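Local coordinates for hypothetical protein PA3499 (Pseudomonas aeruginosa, PDB 2IG8) that is of unknown function but belongs to the YjgF-like clan of small trimeric alpha-beta proteins, in the endoribonuclease L-PSP family, at residues B[28-38]-B[124-135]; B[75-83]-B[98-106]. All coordinates share one frame; numbering follows the deposited sequence.

Contact 1. Residues B[28-38]-B[124-135]; sequences EELVMSGMTAH and LLVEIDAWARLD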
loop_
_atom_site.group_PDB
_atom_site.type_symbol
_atom_site.label_atom_id
_atom_site.label_comp_id
_atom_site.label_asym_id
_atom_site.label_seq_id
_atom_site.Cartn_x
_atom_site.Cartn_y
_atom_site.Cartn_z
ATOM N N GLU B 28 9.760 -15.916 4.681
ATOM C CA GLU B 28 9.431 -15.507 6.050
ATOM C C GLU B 28 8.308 -14.464 6.075
ATOM O O GLU B 28 7.789 -14.134 7.130
ATOM C CB GLU B 28 10.672 -14.931 6.747
ATOM C CG GLU B 28 11.785 -15.952 7.007
ATOM C CD GLU B 28 11.383 -17.047 7.992
ATOM O OE1 GLU B 28 10.546 -16.803 8.878
ATOM O OE2 GLU B 28 11.924 -18.160 7.890
ATOM N N GLU B 29 7.956 -13.937 4.910
ATOM C CA GLU B 29 6.965 -12.869 4.803
ATOM C C GLU B 29 5.549 -13.431 4.804
ATOM O O GLU B 29 5.222 -14.246 3.947
ATOM C CB GLU B 29 7.193 -12.090 3.513
ATOM C CG GLU B 29 6.317 -10.851 3.394
ATOM C CD GLU B 29 6.871 -9.646 4.150
ATOM O OE1 GLU B 29 8.104 -9.583 4.389
ATOM O OE2 GLU B 29 6.057 -8.756 4.450
ATOM N N LEU B 30 4.707 -13.001 5.746
ATOM C CA LEU B 30 3.271 -13.355 5.714
ATOM C C LEU B 30 2.494 -12.277 4.983
ATOM O O LEU B 30 2.253 -11.196 5.509
ATOM C CB LEU B 30 2.690 -13.561 7.098
ATOM C CG LEU B 30 1.295 -14.215 7.097
ATOM C CD1 LEU B 30 1.333 -15.587 6.439
ATOM C CD2 LEU B 30 0.759 -14.293 8.538
ATOM N N VAL B 31 2.156 -12.569 3.746
ATOM C CA VAL B 31 1.418 -11.658 2.898
ATOM C C VAL B 31 -0.052 -11.904 3.171
ATOM O O VAL B 31 -0.516 -13.042 3.096
ATOM C CB VAL B 31 1.726 -11.907 1.413
ATOM C CG1 VAL B 31 0.924 -10.949 0.524
ATOM C CG2 VAL B 31 3.255 -11.818 1.132
ATOM N N MET B 32 -0.779 -10.841 3.479
ATOM C CA MET B 32 -2.156 -10.951 3.890
ATOM C C MET B 32 -3.035 -10.037 3.075
ATOM O O MET B 32 -2.642 -8.916 2.743
ATOM C CB MET B 32 -2.290 -10.555 5.383
ATOM C CG MET B 32 -1.633 -11.534 6.368
ATOM S SD MET B 32 -1.649 -11.010 8.134
ATOM C CE MET B 32 -0.031 -10.213 8.178
ATOM N N SER B 33 -4.249 -10.495 2.805
ATOM C CA SER B 33 -5.279 -9.645 2.257
ATOM C C SER B 33 -5.755 -8.652 3.288
ATOM O O SER B 33 -5.594 -8.845 4.494
ATOM C CB SER B 33 -6.482 -10.489 1.774
ATOM O OG SER B 33 -6.162 -11.175 0.561
ATOM N N GLY B 34 -6.392 -7.597 2.803
ATOM C CA GLY B 34 -7.014 -6.625 3.672
ATOM C C GLY B 34 -8.091 -7.297 4.495
ATOM O O GLY B 34 -8.883 -8.099 3.973
ATOM N N MET B 35 -8.093 -6.997 5.782
ATOM C CA MET B 35 -9.037 -7.588 6.717
ATOM C C MET B 35 -10.080 -6.575 7.200
ATOM O O MET B 35 -9.786 -5.394 7.398
ATOM C CB MET B 35 -8.284 -8.213 7.897
ATOM C CG MET B 35 -7.528 -9.533 7.552
ATOM S SD MET B 35 -8.567 -10.973 7.191
ATOM C CE MET B 35 -8.143 -11.223 5.438
ATOM N N THR B 36 -11.314 -7.058 7.363
ATOM C CA THR B 36 -12.428 -6.244 7.803
ATOM C C THR B 36 -13.186 -6.994 8.911
ATOM O O THR B 36 -12.947 -8.197 9.151
ATOM C CB THR B 36 -13.428 -5.950 6.678
ATOM O OG1 THR B 36 -14.234 -7.111 6.455
ATOM C CG2 THR B 36 -12.737 -5.526 5.374
ATOM N N ALA B 37 -14.118 -6.288 9.555
ATOM C CA ALA B 37 -14.892 -6.863 10.635
ATOM C C ALA B 37 -16.189 -7.565 10.152
ATOM O O ALA B 37 -17.007 -7.961 10.951
ATOM C CB ALA B 37 -15.188 -5.790 11.722
ATOM N N HIS B 38 -16.348 -7.742 8.848
ATOM C CA HIS B 38 -17.455 -8.521 8.280
ATOM C C HIS B 38 -17.093 -10.019 8.383
ATOM O O HIS B 38 -15.966 -10.393 8.097
ATOM C CB HIS B 38 -17.657 -8.137 6.811
ATOM C CG HIS B 38 -18.815 -8.823 6.149
ATOM N ND1 HIS B 38 -18.656 -9.924 5.340
ATOM C CD2 HIS B 38 -20.143 -8.573 6.184
ATOM C CE1 HIS B 38 -19.841 -10.325 4.903
ATOM N NE2 HIS B 38 -20.763 -9.530 5.410
ATOM N N LEU B 124 -19.130 -1.540 7.164
ATOM C CA LEU B 124 -17.715 -1.380 7.498
ATOM C C LEU B 124 -17.303 0.083 7.712
ATOM O O LEU B 124 -17.707 0.992 6.957
ATOM C CB LEU B 124 -16.829 -2.001 6.414
ATOM C CG LEU B 124 -16.994 -3.505 6.142
ATOM C CD1 LEU B 124 -15.968 -3.959 5.065
ATOM C CD2 LEU B 124 -16.883 -4.332 7.428
ATOM N N LEU B 125 -16.498 0.295 8.748
ATOM C CA LEU B 125 -15.859 1.574 9.044
ATOM C C LEU B 125 -14.338 1.531 8.824
ATOM O O LEU B 125 -13.709 2.577 8.782
ATOM C CB LEU B 125 -16.103 1.966 10.512
ATOM C CG LEU B 125 -17.536 2.302 10.898
ATOM C CD1 LEU B 125 -17.670 2.446 12.456
ATOM C CD2 LEU B 125 -17.972 3.540 10.131
ATOM N N VAL B 126 -13.761 0.328 8.716
ATOM C CA VAL B 126 -12.304 0.178 8.620
ATOM C C VAL B 126 -11.889 -1.120 7.933
ATOM O O VAL B 126 -12.563 -2.157 8.022
ATOM C CB VAL B 126 -11.623 0.335 10.029
ATOM C CG1 VAL B 126 -12.049 -0.807 10.988
ATOM C CG2 VAL B 126 -10.081 0.388 9.929
ATOM N N GLU B 127 -10.778 -1.034 7.203
ATOM C CA GLU B 127 -10.102 -2.183 6.647
ATOM C C GLU B 127 -8.606 -1.962 6.889
ATOM O O GLU B 127 -8.119 -0.838 6.773
ATOM C CB GLU B 127 -10.412 -2.323 5.152
ATOM C CG GLU B 127 -9.654 -3.441 4.479
ATOM C CD GLU B 127 -10.373 -4.040 3.258
ATOM O OE1 GLU B 127 -11.496 -3.625 2.913
ATOM O OE2 GLU B 127 -9.799 -4.957 2.658
ATOM N N ILE B 128 -7.909 -3.025 7.268
ATOM C CA ILE B 128 -6.486 -2.928 7.514
ATOM C C ILE B 128 -5.710 -3.919 6.670
ATOM O O ILE B 128 -6.034 -5.120 6.622
ATOM C CB ILE B 128 -6.152 -3.111 9.001
ATOM C CG1 ILE B 128 -6.867 -2.034 9.841
ATOM C CG2 ILE B 128 -4.623 -3.103 9.181
ATOM C CD1 ILE B 128 -6.683 -2.141 11.400
ATOM N N ASP B 129 -4.693 -3.390 5.989
ATOM C CA ASP B 129 -3.740 -4.170 5.232
ATOM C C ASP B 129 -2.482 -4.305 6.078
ATOM O O ASP B 129 -1.796 -3.297 6.338
ATOM C CB ASP B 129 -3.445 -3.445 3.905
ATOM C CG ASP B 129 -2.738 -4.324 2.871
ATOM O OD1 ASP B 129 -2.479 -5.533 3.125
ATOM O OD2 ASP B 129 -2.402 -3.788 1.788
ATOM N N ALA B 130 -2.211 -5.521 6.554
ATOM C CA ALA B 130 -1.150 -5.786 7.547
ATOM C C ALA B 130 0.047 -6.462 6.863
ATOM O O ALA B 130 -0.117 -7.354 6.020
ATOM C CB ALA B 130 -1.662 -6.680 8.702
ATOM N N TRP B 131 1.242 -6.016 7.233
ATOM C CA TRP B 131 2.488 -6.604 6.749
ATOM C C TRP B 131 3.230 -7.184 7.942
ATOM O O TRP B 131 3.359 -6.514 8.992
ATOM C CB TRP B 131 3.359 -5.552 6.053
ATOM C CG TRP B 131 2.641 -4.784 4.971
ATOM C CD1 TRP B 131 1.720 -3.791 5.151
ATOM C CD2 TRP B 131 2.779 -4.942 3.555
ATOM N NE1 TRP B 131 1.268 -3.339 3.948
ATOM C CE2 TRP B 131 1.908 -4.013 2.946
ATOM C CE3 TRP B 131 3.544 -5.780 2.744
ATOM C CZ2 TRP B 131 1.781 -3.896 1.564
ATOM C CZ3 TRP B 131 3.424 -5.668 1.337
ATOM C CH2 TRP B 131 2.544 -4.730 0.767
ATOM N N ALA B 132 3.696 -8.425 7.785
ATOM C CA ALA B 132 4.430 -9.136 8.829
ATOM C C ALA B 132 5.504 -10.067 8.258
ATOM O O ALA B 132 5.430 -10.495 7.098
ATOM C CB ALA B 132 3.458 -9.940 9.712
ATOM N N ARG B 133 6.512 -10.330 9.095
ATOM C CA ARG B 133 7.579 -11.301 8.864
ATOM C C ARG B 133 7.706 -12.192 10.092
ATOM O O ARG B 133 7.769 -11.680 11.209
ATOM C CB ARG B 133 8.911 -10.578 8.762
ATOM C CG ARG B 133 9.162 -9.912 7.488
ATOM C CD ARG B 133 10.540 -9.351 7.514
ATOM N NE ARG B 133 11.532 -10.399 7.355
ATOM C CZ ARG B 133 11.921 -10.868 6.175
ATOM N NH1 ARG B 133 11.382 -10.400 5.046
ATOM N NH2 ARG B 133 12.844 -11.821 6.112
ATOM N N LEU B 134 7.821 -13.502 9.892
ATOM C CA LEU B 134 7.897 -14.449 11.004
ATOM C C LEU B 134 9.240 -14.438 11.762
ATOM O O LEU B 134 9.345 -15.026 12.842
ATOM C CB LEU B 134 7.613 -15.861 10.494
ATOM C CG LEU B 134 6.234 -16.064 9.852
ATOM C CD1 LEU B 134 6.068 -17.504 9.390
ATOM C CD2 LEU B 134 5.143 -15.683 10.801
ATOM N N ASP B 135 10.244 -13.760 11.212
ATOM C CA ASP B 135 11.594 -13.773 11.775
ATOM C C ASP B 135 11.979 -12.478 12.499
ATOM O O ASP B 135 13.165 -12.227 12.717
ATOM C CB ASP B 135 12.599 -14.111 10.668
ATOM C CG ASP B 135 12.602 -13.102 9.531
ATOM O OD1 ASP B 135 11.662 -12.302 9.387
ATOM O OD2 ASP B 135 13.561 -13.122 8.751
HETATM O O HOH W 1 3.540 -9.122 4.727
HETATM O O HOH W 2 0.728 -8.340 3.562
HETATM O O HOH W 3 -4.385 -7.409 6.503
HETATM O O HOH W 4 -14.183 -3.479 9.644
#
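Met35 and Ile128 pair through both of their backbone groups. Met35 N reaches Ile128 O at 2.9 Å, nearly straight, and Ile128 N returns to Met35 O. The second direct zone lies nearer the other end. There Leu134 N gives its hydrogen to Glu28 O at 2.8 Å, and Leu30 N binds Ala132 O. Between these zones the strands spread apart and waters fill in. One water accepts from Met32 N and donates to Ala130 O. Another takes the hydrogen of Ala130 N and donates to Ser33 O and Ile128 O, so Ile128 O has two donors. A third joins Ala37 N to Val126 O at the far end.

Glu29 CG stands anti to the backbone N (chi1 -173°), and the chain then bends toward the partner strand. A water 2.6 Å from Glu29 OE2 donates to it, lies equally near Leu30 O and accepts from Ala132 N. Tyr79 OH also bonds OE2. OE1 makes a long, weak salt bridge to Arg133 NH1 at 3.4 Å. Arg133 holds Asp135 more firmly and side-on: NE meets OD1 at 2.8 Å and NH2 meets OD2 at 3.0 Å. Thr2 of the third subunit also binds Asp135 OD2.

Met32 CE touches the CB atoms of Ala130 and Ala132, at 3.9 Å for Ala130. On the side that carries Glu29 and Glu127, Thr36 rests CB and CG2 on Leu124 CD1. Thr36 OG1 accepts from His38 N, closing an ST turn.

The two antiparallel strands lie inside the mixed sheet of the YjgF-like fold. Strand 23-26 flanks 29-36, and strand 78-85 flanks 126-133. Helix 53-70 covers Leu30, Ile128 and Ala132. The second subunit packs against Val31, Ser33 and Glu127, and its Lys80 makes a salt bridge to Asp129.

Contact 2. Residues B[75-83]-B[98-106]; sequences VGNLYKLNV and RQEFFAGQG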
loop_
_atom_site.group_PDB
_atom_site.type_symbol
_atom_site.label_atom_id
_atom_site.label_comp_id
_atom_site.label_asym_id
_atom_site.label_seq_id
_atom_site.Cartn_x
_atom_site.Cartn_y
_atom_site.Cartn_z
ATOM N N VAL B 75 1.909 -11.384 17.155
ATOM C CA VAL B 75 1.659 -9.981 16.781
ATOM C C VAL B 75 2.931 -9.134 16.673
ATOM O O VAL B 75 2.946 -8.133 15.979
ATOM C CB VAL B 75 0.617 -9.287 17.693
ATOM C CG1 VAL B 75 -0.741 -10.060 17.663
ATOM C CG2 VAL B 75 1.118 -9.124 19.077
ATOM N N GLY B 76 3.989 -9.560 17.355
ATOM C CA GLY B 76 5.307 -8.954 17.220
ATOM C C GLY B 76 5.903 -9.010 15.827
ATOM O O GLY B 76 6.860 -8.278 15.533
ATOM N N ASN B 77 5.371 -9.899 14.980
ATOM C CA ASN B 77 5.805 -10.046 13.591
ATOM C C ASN B 77 5.344 -8.911 12.670
ATOM O O ASN B 77 5.894 -8.731 11.593
ATOM C CB ASN B 77 5.273 -11.359 13.008
ATOM C CG ASN B 77 5.865 -12.598 13.660
ATOM O OD1 ASN B 77 6.974 -12.588 14.226
ATOM N ND2 ASN B 77 5.138 -13.686 13.552
ATOM N N LEU B 78 4.314 -8.174 13.091
ATOM C CA LEU B 78 3.746 -7.075 12.311
ATOM C C LEU B 78 4.719 -5.895 12.277
ATOM O O LEU B 78 5.222 -5.498 13.333
ATOM C CB LEU B 78 2.419 -6.629 12.925
ATOM C CG LEU B 78 1.268 -7.634 12.824
ATOM C CD1 LEU B 78 0.151 -7.332 13.797
ATOM C CD2 LEU B 78 0.754 -7.655 11.378
ATOM N N TYR B 79 5.004 -5.375 11.085
ATOM C CA TYR B 79 5.861 -4.195 10.947
ATOM C C TYR B 79 5.190 -3.020 10.228
ATOM O O TYR B 79 5.702 -1.921 10.259
ATOM C CB TYR B 79 7.192 -4.562 10.273
ATOM C CG TYR B 79 7.096 -5.053 8.854
ATOM C CD1 TYR B 79 7.039 -4.159 7.794
ATOM C CD2 TYR B 79 7.053 -6.412 8.565
ATOM C CE1 TYR B 79 6.956 -4.606 6.478
ATOM C CE2 TYR B 79 6.944 -6.867 7.246
ATOM C CZ TYR B 79 6.903 -5.959 6.216
ATOM O OH TYR B 79 6.827 -6.391 4.908
ATOM N N LYS B 80 4.028 -3.228 9.614
ATOM C CA LYS B 80 3.305 -2.109 8.990
ATOM C C LYS B 80 1.813 -2.416 8.975
ATOM O O LYS B 80 1.415 -3.566 8.751
ATOM C CB LYS B 80 3.814 -1.810 7.572
ATOM C CG LYS B 80 3.071 -0.645 6.881
ATOM C CD LYS B 80 3.598 -0.273 5.474
ATOM C CE LYS B 80 4.600 0.853 5.493
ATOM N NZ LYS B 80 5.053 1.301 4.116
ATOM N N LEU B 81 1.008 -1.393 9.242
ATOM C CA LEU B 81 -0.448 -1.481 9.152
ATOM C C LEU B 81 -0.947 -0.293 8.341
ATOM O O LEU B 81 -0.814 0.866 8.774
ATOM C CB LEU B 81 -1.071 -1.434 10.542
ATOM C CG LEU B 81 -0.676 -2.504 11.543
ATOM C CD1 LEU B 81 -1.210 -2.182 12.962
ATOM C CD2 LEU B 81 -1.158 -3.840 11.101
ATOM N N ASN B 82 -1.470 -0.556 7.152
ATOM C CA ASN B 82 -2.133 0.498 6.407
ATOM C C ASN B 82 -3.630 0.432 6.635
ATOM O O ASN B 82 -4.257 -0.613 6.436
ATOM C CB ASN B 82 -1.765 0.441 4.954
ATOM C CG ASN B 82 -0.307 0.830 4.725
ATOM O OD1 ASN B 82 0.337 1.448 5.593
ATOM N ND2 ASN B 82 0.220 0.439 3.626
ATOM N N VAL B 83 -4.187 1.556 7.057
ATOM C CA VAL B 83 -5.532 1.581 7.610
ATOM C C VAL B 83 -6.385 2.474 6.730
ATOM O O VAL B 83 -6.002 3.620 6.420
ATOM C CB VAL B 83 -5.528 2.117 9.045
ATOM C CG1 VAL B 83 -6.975 2.107 9.618
ATOM C CG2 VAL B 83 -4.533 1.302 9.897
ATOM N N ARG B 98 -5.304 -0.016 18.656
ATOM C CA ARG B 98 -3.907 -0.361 18.618
ATOM C C ARG B 98 -3.252 -0.358 19.998
ATOM O O ARG B 98 -2.468 -1.280 20.316
ATOM C CB ARG B 98 -3.161 0.548 17.658
ATOM C CG ARG B 98 -3.435 0.189 16.217
ATOM C CD ARG B 98 -2.473 0.887 15.280
ATOM N NE ARG B 98 -2.742 2.314 15.183
ATOM C CZ ARG B 98 -2.481 3.068 14.114
ATOM N NH1 ARG B 98 -2.792 4.355 14.140
ATOM N NH2 ARG B 98 -1.911 2.559 13.033
ATOM N N GLN B 99 -3.560 0.627 20.827
ATOM C CA GLN B 99 -2.970 0.655 22.175
ATOM C C GLN B 99 -3.360 -0.615 22.930
ATOM O O GLN B 99 -2.543 -1.214 23.629
ATOM C CB GLN B 99 -3.403 1.888 22.959
ATOM C CG GLN B 99 -2.778 3.184 22.409
ATOM C CD GLN B 99 -1.318 3.375 22.772
ATOM O OE1 GLN B 99 -0.750 2.646 23.578
ATOM N NE2 GLN B 99 -0.697 4.370 22.154
ATOM N N GLU B 100 -4.604 -1.054 22.768
ATOM C CA GLU B 100 -5.061 -2.238 23.488
ATOM C C GLU B 100 -4.482 -3.522 22.917
ATOM O O GLU B 100 -4.017 -4.373 23.661
ATOM C CB GLU B 100 -6.600 -2.265 23.545
ATOM C CG GLU B 100 -7.128 -1.111 24.346
ATOM C CD GLU B 100 -8.654 -0.928 24.289
ATOM O OE1 GLU B 100 -9.338 -1.597 23.475
ATOM O OE2 GLU B 100 -9.133 -0.064 25.059
ATOM N N PHE B 101 -4.477 -3.643 21.590
ATOM C CA PHE B 101 -3.977 -4.824 20.888
ATOM C C PHE B 101 -2.484 -5.029 21.116
ATOM O O PHE B 101 -2.017 -6.157 21.279
ATOM C CB PHE B 101 -4.269 -4.677 19.397
ATOM C CG PHE B 101 -3.931 -5.897 18.560
ATOM C CD1 PHE B 101 -4.714 -7.031 18.617
ATOM C CD2 PHE B 101 -2.874 -5.878 17.694
ATOM C CE1 PHE B 101 -4.415 -8.139 17.834
ATOM C CE2 PHE B 101 -2.582 -6.976 16.876
ATOM C CZ PHE B 101 -3.370 -8.108 16.965
ATOM N N PHE B 102 -1.748 -3.927 21.144
ATOM C CA PHE B 102 -0.326 -3.957 21.397
ATOM C C PHE B 102 0.020 -3.627 22.854
ATOM O O PHE B 102 1.100 -3.096 23.129
ATOM C CB PHE B 102 0.366 -2.975 20.438
ATOM C CG PHE B 102 0.295 -3.390 18.991
ATOM C CD1 PHE B 102 1.015 -4.486 18.551
ATOM C CD2 PHE B 102 -0.474 -2.684 18.074
ATOM C CE1 PHE B 102 0.976 -4.899 17.214
ATOM C CE2 PHE B 102 -0.537 -3.102 16.700
ATOM C CZ PHE B 102 0.194 -4.198 16.294
ATOM N N ALA B 103 -0.863 -3.964 23.789
ATOM C CA ALA B 103 -0.603 -3.694 25.223
ATOM C C ALA B 103 0.697 -4.332 25.734
ATOM O O ALA B 103 1.261 -3.859 26.719
ATOM C CB ALA B 103 -1.776 -4.131 26.078
ATOM N N GLY B 104 1.132 -5.417 25.100
ATOM C CA GLY B 104 2.329 -6.139 25.498
ATOM C C GLY B 104 3.641 -5.641 24.943
ATOM O O GLY B 104 4.665 -6.241 25.219
ATOM N N GLN B 105 3.649 -4.567 24.149
ATOM C CA GLN B 105 4.913 -4.103 23.577
ATOM C C GLN B 105 4.912 -2.605 23.450
ATOM O O GLN B 105 3.859 -1.992 23.370
ATOM C CB GLN B 105 5.203 -4.763 22.205
ATOM C CG GLN B 105 4.273 -4.362 21.107
ATOM C CD GLN B 105 4.358 -5.295 19.891
ATOM O OE1 GLN B 105 4.115 -6.500 20.018
ATOM N NE2 GLN B 105 4.681 -4.737 18.716
ATOM N N GLY B 106 6.112 -2.015 23.440
ATOM C CA GLY B 106 6.238 -0.544 23.360
ATOM C C GLY B 106 6.382 0.004 21.959
ATOM O O GLY B 106 6.000 1.139 21.688
HETATM O O HOH W 5 4.314 -5.867 16.057
#
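Val75 meets the Phe101 ring with its CG1 branch. Its CB lies 4.0 Å from Phe101 CE2. From there CG1, anti to the carbonyl carbon (chi1 -58°), runs on to Phe101 CZ at 3.3 Å, a tight approach that is oblique to the ring. The other branch, CG2, turns to Gln105 and comes within 4.1 Å of OE1.

The two phenylalanines meet edge to face within their own segment: Phe101 CD2 sits over the centre of the Phe102 ring. Leu78 CD1 reaches the edges of both rings, and Leu81 CD1 comes to the Phe102 edge at CE2, 3.9 Å away. This is the helix-on-sheet layer of a beta-alpha-beta unit, in which helix 91-101 packs on strand 78-85 before the chain returns as strand 110-115. Leu81 CD1 also touches Arg98 CD, the two side chains running alongside in opposite senses.

A water ties the polar groups together. It donates to Val75 O at 2.6 Å and to Leu78 O, and accepts from Gln105 NE2 at 2.9 Å. That amide nitrogen also binds Thr107 O. Helix 53-70 flanks the cluster, with Leu61 against Phe101 and Val64 against Leu78.

In the fold
From the N terminus, the chain first lays down strands 4-6 and 23-26, then strand 29-36, the first half of contact 1. Helices 40-46 and 53-70 follow. The chain next enters strand 78-85, passes through helix 91-101 and closes the short loop of contact 2. Strand 110-115 then completes that beta-alpha-beta unit. Strand 126-133 finally returns beside 29-36, closing the long loop of contact 1, in which contact 2 is nested. The two meet because strands 126-133 and 78-85 are neighbours: Asp129 N lies 2.8 Å from Asn82 O, a probable hydrogen bond. Contact 1 joins strands within the sheet. Contact 2 joins that sheet to a helix.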